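Local coordinates for CRISPR-associated endoribonuclease Cas2 (Streptococcus pyogenes serotype M1, PDB 4QR2), which probably acts as a magnesium-dependent nuclease and, as a homodimer joined to Cas1, serves CRISPR adaptive immunity against viruses and plasmids, at residues R54-I58 with I59-T63. Sequence-based numbering, arbitrary orientation.
Sequences RLTQI and IDEKT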
loop_
_atom_site.group_PDB
_atom_site.type_symbol
_atom_site.label_atom_id
_atom_site.label_comp_id
_atom_site.label_asym_id
_atom_site.label_seq_id
_atom_site.Cartn_x
_atom_site.Cartn_y
_atom_site.Cartn_z
ATOM N N ARG A 54 19.125 3.440 -0.516
ATOM C CA ARG A 54 19.054 2.631 -1.739
ATOM C C ARG A 54 17.847 2.869 -2.582
ATOM O O ARG A 54 17.953 3.017 -3.831
ATOM C CB ARG A 54 19.297 1.149 -1.434
ATOM C CG ARG A 54 20.713 0.966 -0.982
ATOM C CD ARG A 54 21.176 -0.433 -1.101
ATOM N NE ARG A 54 20.874 -1.040 0.096
ATOM C CZ ARG A 54 20.577 -2.318 0.283
ATOM N NH1 ARG A 54 20.543 -3.202 -0.733
ATOM N NH2 ARG A 54 20.274 -2.686 1.538
ATOM N N LEU A 55 16.712 2.981 -1.911
ATOM C CA LEU A 55 15.454 3.289 -2.616
ATOM C C LEU A 55 15.518 4.633 -3.212
ATOM O O LEU A 55 15.046 4.840 -4.360
ATOM C CB LEU A 55 14.284 3.160 -1.660
ATOM C CG LEU A 55 13.900 1.778 -1.198
ATOM C CD1 LEU A 55 12.942 1.920 -0.017
ATOM C CD2 LEU A 55 13.229 1.010 -2.366
ATOM N N THR A 56 16.157 5.584 -2.541
ATOM C CA THR A 56 16.295 6.930 -3.122
ATOM C C THR A 56 17.063 6.955 -4.434
ATOM O O THR A 56 16.733 7.742 -5.327
ATOM C CB THR A 56 16.978 7.870 -2.119
ATOM O OG1 THR A 56 16.115 8.037 -0.997
ATOM C CG2 THR A 56 17.205 9.197 -2.745
ATOM N N GLN A 57 18.039 6.072 -4.560
ATOM C CA GLN A 57 18.788 5.937 -5.804
ATOM C C GLN A 57 17.979 5.206 -6.905
ATOM O O GLN A 57 18.308 5.290 -8.068
ATOM C CB GLN A 57 20.069 5.213 -5.525
ATOM C CG GLN A 57 20.996 5.963 -4.542
ATOM C CD GLN A 57 21.293 7.363 -5.025
ATOM O OE1 GLN A 57 20.774 8.371 -4.505
ATOM N NE2 GLN A 57 22.086 7.437 -6.089
ATOM N N ILE A 58 16.977 4.448 -6.565
ATOM C CA ILE A 58 16.160 3.718 -7.582
ATOM C C ILE A 58 14.942 4.500 -8.111
ATOM O O ILE A 58 14.639 4.453 -9.310
ATOM C CB ILE A 58 15.640 2.384 -7.016
ATOM C CG1 ILE A 58 16.840 1.457 -6.754
ATOM C CG2 ILE A 58 14.517 1.812 -7.939
ATOM C CD1 ILE A 58 16.640 0.360 -5.754
ATOM N N ILE A 59 14.171 5.112 -7.199
ATOM C CA ILE A 59 12.908 5.730 -7.619
ATOM C C ILE A 59 13.149 7.011 -8.345
ATOM O O ILE A 59 14.258 7.570 -8.305
ATOM C CB ILE A 59 11.941 5.961 -6.460
ATOM C CG1 ILE A 59 12.415 7.083 -5.535
ATOM C CG2 ILE A 59 11.787 4.635 -5.660
ATOM C CD1 ILE A 59 11.315 7.436 -4.572
ATOM N N ASP A 60 12.155 7.395 -9.116
ATOM C CA ASP A 60 12.151 8.745 -9.724
ATOM C C ASP A 60 11.356 9.620 -8.769
ATOM O O ASP A 60 10.136 9.464 -8.620
ATOM C CB ASP A 60 11.517 8.730 -11.101
ATOM C CG ASP A 60 11.576 10.106 -11.787
ATOM O OD1 ASP A 60 11.759 11.131 -11.100
ATOM O OD2 ASP A 60 11.472 10.167 -13.028
ATOM N N GLU A 61 12.063 10.459 -8.015
ATOM C CA GLU A 61 11.382 11.265 -6.978
ATOM C C GLU A 61 10.381 12.315 -7.499
ATOM O O GLU A 61 9.488 12.730 -6.755
ATOM C CB GLU A 61 12.456 11.869 -6.039
ATOM C CG GLU A 61 13.031 10.805 -5.089
ATOM C CD GLU A 61 14.568 10.797 -4.971
ATOM O OE1 GLU A 61 15.206 9.800 -5.420
ATOM O OE2 GLU A 61 15.131 11.771 -4.413
ATOM N N LYS A 62 10.515 12.712 -8.758
ATOM C CA LYS A 62 9.543 13.593 -9.396
ATOM C C LYS A 62 8.195 12.951 -9.623
ATOM O O LYS A 62 7.185 13.618 -9.455
ATOM C CB LYS A 62 10.055 14.103 -10.727
ATOM C CG LYS A 62 11.247 15.014 -10.562
ATOM C CD LYS A 62 11.508 15.839 -11.805
ATOM C CE LYS A 62 11.995 17.229 -11.400
ATOM N NZ LYS A 62 13.442 17.298 -11.059
ATOM N N THR A 63 8.174 11.662 -9.971
ATOM C CA THR A 63 6.953 11.025 -10.375
ATOM C C THR A 63 6.452 9.953 -9.451
ATOM O O THR A 63 5.293 9.544 -9.576
ATOM C CB THR A 63 7.129 10.406 -11.788
ATOM O OG1 THR A 63 8.247 9.498 -11.772
ATOM C CG2 THR A 63 7.484 11.463 -12.775
#
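Ile59 N donates to Leu55 O at 3.0 Å, a nearly straight i to i+4 bond (N-H...O 169°) at the C-terminal end of helix 45-58. Leu55 O takes a second backbone donor, Ile58 N, also at 3.0 Å, so two bonds grip this one carbonyl. The side chain of Ile59 folds back over the same group. Its CG2 lies 3.5 Å from Leu55 O and its CG1 3.7 Å. With chi1 at 71°, CG1 sits between the backbone N and the carbonyl carbon of Ile59, which leaves CG2 beside the N and near that oxygen. The side chain of Ile58 packs on Val23 of helix 14-27. This is the C-terminal end of the second helix of the ferredoxin-like fold, where the chain leaves the helix and loops back to strand 65-71. Leu55 and Ile59 both pack on Ile66 of that strand and on Leu82 of the second subunit. On the outer side, Glu61 reaches back to the last turn. Its chain bends at chi2, and the carboxylate comes up obliquely beside the Thr56 side chain, with OE1 2.6 Å from Thr56 O and 3.4 Å from Thr56 CG2. Thr56 OG1 is turned to its own helix and bonds to Lys52 O. Further along the loop, Asp60 OD1 accepts from Lys62 N at 3.1 Å, forming an Asx turn. The donor meets the anti side of the carboxylate, tilted 32° from its plane. Asp60 N in turn bonds to Asp64 OD2, just before strand 65-71.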